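Local coordinates for protein aminotransferase class I and II (Streptococcus suis 89/1591, PDB 3OP7) that carries pyridoxal 5'-phosphate as a covalent internal aldimine and probably transfers amino groups between amino acids and 2-oxo acids, at residues Tyr22-Val27 and His330-Val335; Thr308-Ile313 and Asp343-Leu348. One frame throughout, in Å; residues are numbered along the deposited sequence.

Contact 1 (Tyr22-Val27 and His330-Val335); sequences YDIAGV and HGVLLV
Tyr-22 pairs with Val-332 by bonding the residues on either side of it, Gly-331 and Leu-333. Tyr-22 N donates to Gly-331 O over 2.8 Å, Tyr-22 O takes the N-H of Leu-333 at 3.0 Å, and both bonds are nearly straight. The third bond, from Ile-24 N to Leu-333 O, is bent to 137° as the pairing runs out. Here the N-terminal segment turns aside: Ala-25 N spends its hydrogen on Asp-23 OD1 at 2.9 Å, nearly along the carboxylate C-O axis, closing an Asx turn.

Ile-24 meets two partner side chains. With chi1 at 53°, its CG1 is wedged between backbone N and carbonyl carbon, a setting that carries CD1 to 3.7 Å from Val-332 CG1 and lays CG1 alongside Leu-334 CD2. Tyr-22 offers Val-332 a ring edge, Tyr-22 CD2 lying 4.1 Å from Val-332 CG2, and the same edge passes His-330 O. The methyl of Ala-25 faces the partner, where Ala-25 CB meets Val-335 CG2 at 3.8 Å as well as Leu-333 CD2.

The result is a two-stranded parallel sheet. As in other fold type I aminotransferases, a segment from the start of the chain packs against the C-terminal small domain, here crossing some 300 residues of sequence.

Behind this first shell, helix 319-330 gives way to Gly-331, whose positive phi of 72° lets the chain swing into strand 332-333. From that helix Leu-326 touches Val-332 and Leu-327 touches Leu-333, while Lys-359 of helix 354-368 touches Tyr-22. Leu-334 O accepts from the Trp-12 indole N-H, and Ala-25 O is bonded by Arg-347 NH2.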
ATOM      1  N   TYR A  22     -11.193   9.886  25.924  1.00 46.42           N
ATOM      2  CA  TYR A  22     -12.454   9.560  25.234  1.00 45.39           C
ATOM      3  C   TYR A  22     -12.277   9.862  23.751  1.00 43.85           C
ATOM      4  O   TYR A  22     -12.395  10.990  23.340  1.00 43.42           O
ATOM      5  CB  TYR A  22     -13.621  10.383  25.848  1.00 47.23           C
ATOM      6  CG  TYR A  22     -13.670  10.193  27.334  1.00 48.24           C
ATOM      7  CD1 TYR A  22     -13.909   8.929  27.869  1.00 50.43           C
ATOM      8  CD2 TYR A  22     -13.400  11.246  28.213  1.00 50.00           C
ATOM      9  CE1 TYR A  22     -13.930   8.717  29.271  1.00 51.33           C
ATOM     10  CE2 TYR A  22     -13.400  11.047  29.607  1.00 52.12           C
ATOM     11  CZ  TYR A  22     -13.664   9.770  30.127  1.00 51.57           C
ATOM     12  OH  TYR A  22     -13.670   9.562  31.495  1.00 53.33           O
ATOM     13  N   ASP A  23     -11.988   8.839  22.958  1.00 42.61           N
ATOM     14  CA  ASP A  23     -11.655   9.032  21.533  1.00 41.78           C
ATOM     15  C   ASP A  23     -12.919   8.972  20.669  1.00 40.34           C
ATOM     16  O   ASP A  23     -13.427   7.904  20.405  1.00 39.48           O
ATOM     17  CB  ASP A  23     -10.648   7.989  21.080  1.00 41.71           C
ATOM     18  CG  ASP A  23     -10.148   8.234  19.645  1.00 43.21           C
ATOM     19  OD1 ASP A  23     -10.814   8.960  18.878  1.00 42.65           O
ATOM     20  OD2 ASP A  23      -9.082   7.715  19.306  1.00 48.09           O
ATOM     21  N   ILE A  24     -13.463  10.135  20.295  1.00 40.32           N
ATOM     22  CA  ILE A  24     -14.604  10.200  19.375  1.00 39.01           C
ATOM     23  C   ILE A  24     -14.151  10.875  18.065  1.00 38.97           C
ATOM     24  O   ILE A  24     -14.910  11.627  17.446  1.00 39.42           O
ATOM     25  CB  ILE A  24     -15.854  10.898  19.996  1.00 40.21           C
ATOM     26  CG1 ILE A  24     -15.525  12.274  20.569  1.00 40.02           C
ATOM     27  CG2 ILE A  24     -16.362  10.071  21.166  1.00 42.36           C
ATOM     28  CD1 ILE A  24     -16.748  13.068  21.148  1.00 38.85           C
ATOM     29  N   ALA A  25     -12.913  10.577  17.668  1.00 38.30           N
ATOM     30  CA  ALA A  25     -12.333  11.123  16.443  1.00 38.09           C
ATOM     31  C   ALA A  25     -12.345  10.110  15.313  1.00 37.95           C
ATOM     32  O   ALA A  25     -12.370  10.505  14.153  1.00 37.42           O
ATOM     33  CB  ALA A  25     -10.892  11.589  16.687  1.00 38.15           C
ATOM     34  N   GLY A  26     -12.224   8.818  15.622  1.00 38.02           N
ATOM     35  CA  GLY A  26     -12.273   7.781  14.559  1.00 36.17           C
ATOM     36  C   GLY A  26     -13.659   7.772  13.924  1.00 36.16           C
ATOM     37  O   GLY A  26     -14.662   7.918  14.626  1.00 37.14           O
ATOM     38  N   VAL A  27     -13.714   7.540  12.619  1.00 34.66           N
ATOM     39  CA  VAL A  27     -14.964   7.548  11.855  1.00 34.14           C
ATOM     40  C   VAL A  27     -15.281   6.163  11.255  1.00 33.24           C
ATOM     41  O   VAL A  27     -15.948   6.045  10.218  1.00 30.93           O
ATOM     42  CB  VAL A  27     -14.931   8.631  10.752  1.00 33.70           C
ATOM     43  CG1 VAL A  27     -15.123  10.026  11.372  1.00 34.74           C
ATOM     44  CG2 VAL A  27     -13.633   8.530   9.917  1.00 31.69           C
ATOM     45  N   HIS A 330     -10.268  17.748  29.292  1.00 51.49           N
ATOM     46  CA  HIS A 330     -11.258  16.667  29.496  1.00 51.47           C
ATOM     47  C   HIS A 330     -10.934  15.347  28.846  1.00 49.99           C
ATOM     48  O   HIS A 330     -11.669  14.362  29.030  1.00 50.61           O
ATOM     49  CB  HIS A 330     -12.629  17.128  29.026  1.00 51.69           C
ATOM     50  CG  HIS A 330     -13.124  18.313  29.781  1.00 53.61           C
ATOM     51  ND1 HIS A 330     -13.468  18.248  31.112  1.00 56.21           N
ATOM     52  CD2 HIS A 330     -13.264  19.608  29.418  1.00 54.97           C
ATOM     53  CE1 HIS A 330     -13.830  19.447  31.526  1.00 58.10           C
ATOM     54  NE2 HIS A 330     -13.723  20.288  30.514  1.00 56.23           N
ATOM     55  N   GLY A 331      -9.847  15.315  28.078  1.00 47.91           N
ATOM     56  CA  GLY A 331      -9.409  14.109  27.427  1.00 46.64           C
ATOM     57  C   GLY A 331     -10.255  13.637  26.252  1.00 44.21           C
ATOM     58  O   GLY A 331     -10.122  12.495  25.854  1.00 43.83           O
ATOM     59  N   VAL A 332     -11.095  14.516  25.692  1.00 43.32           N
ATOM     60  CA  VAL A 332     -11.976  14.181  24.582  1.00 41.44           C
ATOM     61  C   VAL A 332     -11.288  14.545  23.256  1.00 39.81           C
ATOM     62  O   VAL A 332     -10.809  15.674  23.073  1.00 40.35           O
ATOM     63  CB  VAL A 332     -13.352  14.937  24.673  1.00 41.84           C
ATOM     64  CG1 VAL A 332     -14.248  14.606  23.478  1.00 41.39           C
ATOM     65  CG2 VAL A 332     -14.079  14.634  25.994  1.00 43.30           C
ATOM     66  N   LEU A 333     -11.192  13.585  22.361  1.00 38.64           N
ATOM     67  CA  LEU A 333     -10.535  13.827  21.068  1.00 37.39           C
ATOM     68  C   LEU A 333     -11.559  13.906  19.961  1.00 36.11           C
ATOM     69  O   LEU A 333     -12.378  12.996  19.791  1.00 34.19           O
ATOM     70  CB  LEU A 333      -9.495  12.763  20.755  1.00 36.26           C
ATOM     71  CG  LEU A 333      -8.610  13.032  19.509  1.00 36.83           C
ATOM     72  CD1 LEU A 333      -7.643  14.196  19.763  1.00 38.65           C
ATOM     73  CD2 LEU A 333      -7.865  11.778  19.086  1.00 36.17           C
ATOM     74  N   LEU A 334     -11.496  15.026  19.225  1.00 35.54           N
ATOM     75  CA  LEU A 334     -12.258  15.275  18.014  1.00 34.46           C
ATOM     76  C   LEU A 334     -11.224  15.610  16.946  1.00 34.71           C
ATOM     77  O   LEU A 334     -10.017  15.724  17.268  1.00 36.27           O
ATOM     78  CB  LEU A 334     -13.176  16.501  18.231  1.00 34.81           C
ATOM     79  CG  LEU A 334     -14.349  16.328  19.208  1.00 37.57           C
ATOM     80  CD1 LEU A 334     -14.940  17.682  19.592  1.00 39.32           C
ATOM     81  CD2 LEU A 334     -15.402  15.473  18.551  1.00 38.29           C
ATOM     82  N   VAL A 335     -11.666  15.804  15.703  1.00 33.95           N
ATOM     83  CA  VAL A 335     -10.791  16.370  14.657  1.00 33.25           C
ATOM     84  C   VAL A 335     -11.324  17.759  14.310  1.00 33.39           C
ATOM     85  O   VAL A 335     -12.482  17.888  13.918  1.00 34.53           O
ATOM     86  CB  VAL A 335     -10.668  15.505  13.422  1.00 32.86           C
ATOM     87  CG1 VAL A 335      -9.633  16.159  12.414  1.00 31.34           C
ATOM     88  CG2 VAL A 335     -10.229  14.079  13.832  1.00 30.74           C
TER

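Contact 2 (Thr308-Ile313 and Asp343-Leu348); sequences TSFVKI and DGYVRL
Phe-310 and Tyr-345 pack closely: Tyr-345 CB sits over one face of the Phe-310 ring, 3.6 Å from its centroid, in a CH-pi contact. The two rings are within 7° of parallel but slid apart, their centroids separated by 5.0 Å, and barely overlap. Phe-310 CG lies opposite its own backbone N (chi1 -154°), which leans the ring across toward the partner strand. Next to it, Val-311 and Val-346 form an antiparallel hydrogen-bonded pair, each N-H reaching the other's O at 2.9 Å.

The backbone is looser at Ser-309, whose N bonds Leu-348 O only weakly, though Ser-309 OG grips that same oxygen at 2.9 Å. At the other end Ile-313 N still bonds Gly-344 O, but here solvent comes in. Lys-312 CB rests 3.5 Å from Tyr-345 CE2, and its extended chain then runs out past the phenol, whose OH is bonded to Glu-136; the lysine amine makes a long, weak ion pair with that glutamate. A water bridges Gly-344 O (2.6 Å) and Ile-313 O (3.1 Å).

Strands 309-313 and 345-348 are the middle pair of a four-stranded antiparallel sheet, edged by 298-300 and 335-336. Val-311 meets Ile-292 of helix 270-294, whereas Val-346 and Ile-313 pack on Met-319 of helix 319-330.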
ATOM      1  N   THR A 308     -19.711   9.148  10.162  1.00 32.23           N
ATOM      2  CA  THR A 308     -18.987  10.415  10.307  1.00 31.74           C
ATOM      3  C   THR A 308     -20.007  11.538  10.392  1.00 32.38           C
ATOM      4  O   THR A 308     -21.114  11.448   9.856  1.00 33.27           O
ATOM      5  CB  THR A 308     -17.934  10.673   9.212  1.00 31.32           C
ATOM      6  OG1 THR A 308     -17.239  11.927   9.461  1.00 28.83           O
ATOM      7  CG2 THR A 308     -18.565  10.661   7.803  1.00 32.52           C
ATOM      8  N   SER A 309     -19.680  12.559  11.171  1.00 33.92           N
ATOM      9  CA  SER A 309     -20.519  13.744  11.242  1.00 33.68           C
ATOM     10  C   SER A 309     -19.651  14.983  11.401  1.00 34.23           C
ATOM     11  O   SER A 309     -18.472  14.910  11.776  1.00 33.15           O
ATOM     12  CB  SER A 309     -21.557  13.688  12.404  1.00 36.31           C
ATOM     13  OG  SER A 309     -20.913  13.726  13.667  1.00 35.50           O
ATOM     14  N   PHE A 310     -20.249  16.133  11.114  1.00 33.80           N
ATOM     15  CA  PHE A 310     -19.493  17.400  11.046  1.00 33.26           C
ATOM     16  C   PHE A 310     -20.379  18.393  11.754  1.00 34.90           C
ATOM     17  O   PHE A 310     -21.388  18.833  11.211  1.00 36.11           O
ATOM     18  CB  PHE A 310     -19.220  17.801   9.610  1.00 32.75           C
ATOM     19  CG  PHE A 310     -17.994  18.673   9.405  1.00 30.68           C
ATOM     20  CD1 PHE A 310     -16.793  18.391  10.013  1.00 31.00           C
ATOM     21  CD2 PHE A 310     -18.064  19.781   8.572  1.00 31.51           C
ATOM     22  CE1 PHE A 310     -15.653  19.176   9.771  1.00 32.64           C
ATOM     23  CE2 PHE A 310     -16.964  20.582   8.351  1.00 33.06           C
ATOM     24  CZ  PHE A 310     -15.740  20.261   8.930  1.00 33.41           C
ATOM     25  N   VAL A 311     -19.970  18.736  12.968  1.00 35.24           N
ATOM     26  CA  VAL A 311     -20.829  19.439  13.886  1.00 36.91           C
ATOM     27  C   VAL A 311     -20.365  20.889  13.966  1.00 37.94           C
ATOM     28  O   VAL A 311     -19.163  21.191  14.028  1.00 37.79           O
ATOM     29  CB  VAL A 311     -20.763  18.751  15.268  1.00 37.74           C
ATOM     30  CG1 VAL A 311     -21.571  19.461  16.282  1.00 39.07           C
ATOM     31  CG2 VAL A 311     -21.211  17.301  15.155  1.00 38.00           C
ATOM     32  N   LYS A 312     -21.331  21.791  13.898  1.00 39.42           N
ATOM     33  CA  LYS A 312     -21.053  23.221  13.924  1.00 41.43           C
ATOM     34  C   LYS A 312     -21.062  23.725  15.361  1.00 42.84           C
ATOM     35  O   LYS A 312     -22.096  23.660  16.020  1.00 42.99           O
ATOM     36  CB  LYS A 312     -22.126  23.966  13.122  1.00 41.82           C
ATOM     37  CG  LYS A 312     -21.772  25.404  12.814  1.00 46.22           C
ATOM     38  CD  LYS A 312     -22.947  26.103  12.150  1.00 51.06           C
ATOM     39  CE  LYS A 312     -22.549  27.401  11.447  1.00 53.48           C
ATOM     40  NZ  LYS A 312     -23.625  27.796  10.478  1.00 53.01           N
ATOM     41  N   ILE A 313     -19.928  24.247  15.821  1.00 43.07           N
ATOM     42  CA  ILE A 313     -19.780  24.752  17.190  1.00 45.58           C
ATOM     43  C   ILE A 313     -19.861  26.282  17.177  1.00 47.46           C
ATOM     44  O   ILE A 313     -18.969  26.939  16.638  1.00 47.03           O
ATOM     45  CB  ILE A 313     -18.404  24.289  17.819  1.00 45.07           C
ATOM     46  CG1 ILE A 313     -18.216  22.786  17.714  1.00 44.97           C
ATOM     47  CG2 ILE A 313     -18.294  24.760  19.296  1.00 47.17           C
ATOM     48  CD1 ILE A 313     -19.250  21.936  18.425  1.00 46.16           C
ATOM     49  N   ASP A 343     -13.234  25.770   9.184  1.00 42.23           N
ATOM     50  CA  ASP A 343     -13.160  26.044  10.614  1.00 42.70           C
ATOM     51  C   ASP A 343     -14.593  26.397  11.103  1.00 42.59           C
ATOM     52  O   ASP A 343     -15.470  26.699  10.303  1.00 42.70           O
ATOM     53  CB  ASP A 343     -12.141  27.176  10.867  1.00 44.09           C
ATOM     54  CG  ASP A 343     -11.506  27.128  12.266  1.00 46.79           C
ATOM     55  OD1 ASP A 343     -12.057  26.454  13.165  1.00 48.31           O
ATOM     56  OD2 ASP A 343     -10.465  27.807  12.478  1.00 45.17           O
ATOM     57  N   GLY A 344     -14.824  26.337  12.407  1.00 42.58           N
ATOM     58  CA  GLY A 344     -16.157  26.501  12.965  1.00 43.27           C
ATOM     59  C   GLY A 344     -16.896  25.193  13.171  1.00 41.72           C
ATOM     60  O   GLY A 344     -18.011  25.212  13.718  1.00 42.15           O
ATOM     61  N   TYR A 345     -16.258  24.070  12.781  1.00 39.33           N
ATOM     62  CA  TYR A 345     -16.837  22.741  12.854  1.00 37.69           C
ATOM     63  C   TYR A 345     -15.821  21.750  13.415  1.00 36.98           C
ATOM     64  O   TYR A 345     -14.595  21.958  13.318  1.00 37.43           O
ATOM     65  CB  TYR A 345     -17.219  22.242  11.443  1.00 36.69           C
ATOM     66  CG  TYR A 345     -18.223  23.077  10.707  1.00 37.43           C
ATOM     67  CD1 TYR A 345     -17.828  24.212  10.020  1.00 40.53           C
ATOM     68  CD2 TYR A 345     -19.571  22.733  10.681  1.00 39.42           C
ATOM     69  CE1 TYR A 345     -18.758  24.991   9.330  1.00 43.51           C
ATOM     70  CE2 TYR A 345     -20.514  23.534  10.022  1.00 40.45           C
ATOM     71  CZ  TYR A 345     -20.093  24.647   9.336  1.00 43.34           C
ATOM     72  OH  TYR A 345     -20.988  25.469   8.643  1.00 44.17           O
ATOM     73  N   VAL A 346     -16.320  20.611  13.887  1.00 36.16           N
ATOM     74  CA  VAL A 346     -15.459  19.494  14.299  1.00 35.39           C
ATOM     75  C   VAL A 346     -15.981  18.205  13.651  1.00 34.70           C
ATOM     76  O   VAL A 346     -17.185  18.080  13.479  1.00 34.44           O
ATOM     77  CB  VAL A 346     -15.461  19.362  15.843  1.00 36.64           C
ATOM     78  CG1 VAL A 346     -14.856  20.605  16.488  1.00 38.20           C
ATOM     79  CG2 VAL A 346     -16.889  19.139  16.389  1.00 38.09           C
ATOM     80  N   ARG A 347     -15.095  17.288  13.246  1.00 33.43           N
ATOM     81  CA  ARG A 347     -15.513  15.947  12.815  1.00 32.97           C
ATOM     82  C   ARG A 347     -15.647  15.054  14.072  1.00 34.58           C
ATOM     83  O   ARG A 347     -14.709  14.962  14.875  1.00 35.41           O
ATOM     84  CB  ARG A 347     -14.560  15.325  11.835  1.00 31.89           C
ATOM     85  CG  ARG A 347     -15.204  14.122  11.165  1.00 31.63           C
ATOM     86  CD  ARG A 347     -14.262  13.465  10.275  1.00 30.83           C
ATOM     87  NE  ARG A 347     -13.257  12.751  11.055  1.00 30.15           N
ATOM     88  CZ  ARG A 347     -12.267  12.047  10.516  1.00 32.71           C
ATOM     89  NH1 ARG A 347     -12.090  12.006   9.180  1.00 32.44           N
ATOM     90  NH2 ARG A 347     -11.426  11.409  11.328  1.00 31.15           N
ATOM     91  N   LEU A 348     -16.837  14.475  14.238  1.00 35.15           N
ATOM     92  CA  LEU A 348     -17.200  13.623  15.375  1.00 35.78           C
ATOM     93  C   LEU A 348     -17.580  12.206  14.869  1.00 34.51           C
ATOM     94  O   LEU A 348     -18.534  12.062  14.100  1.00 35.39           O
ATOM     95  CB  LEU A 348     -18.372  14.266  16.089  1.00 36.09           C
ATOM     96  CG  LEU A 348     -18.669  13.704  17.483  1.00 38.18           C
ATOM     97  CD1 LEU A 348     -19.379  14.791  18.291  1.00 36.22           C
ATOM     98  CD2 LEU A 348     -19.460  12.392  17.465  1.00 35.99           C
TER
HETATM   99  O   HOH W   1     -19.241  27.506  13.634  1.00 47.26           O

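Both contacts are largely buried and build the same C-terminal region, but contact 1 is a short parallel pairing made by the incoming N-terminal segment, whereas contact 2 is a longer antiparallel pairing at the middle of a sheet, with an exposed end at Lys-312. Contact 1 is mainly backbone bonds with aliphatic packing, a tyrosine edge and one Asx turn; contact 2 adds a CH-pi contact between aromatic residues. Arg-347 connects them: its N reaches Val-335 O at 2.8 Å, and its NH2 reaches Ala-25 O at 3.1 Å. Its NH1 bonds Asn-165 OD1, a placement consistent with the carboxylate-binding arginine of class I aminotransferases. Val-27 CG1 also packs against this arginine and Thr-308.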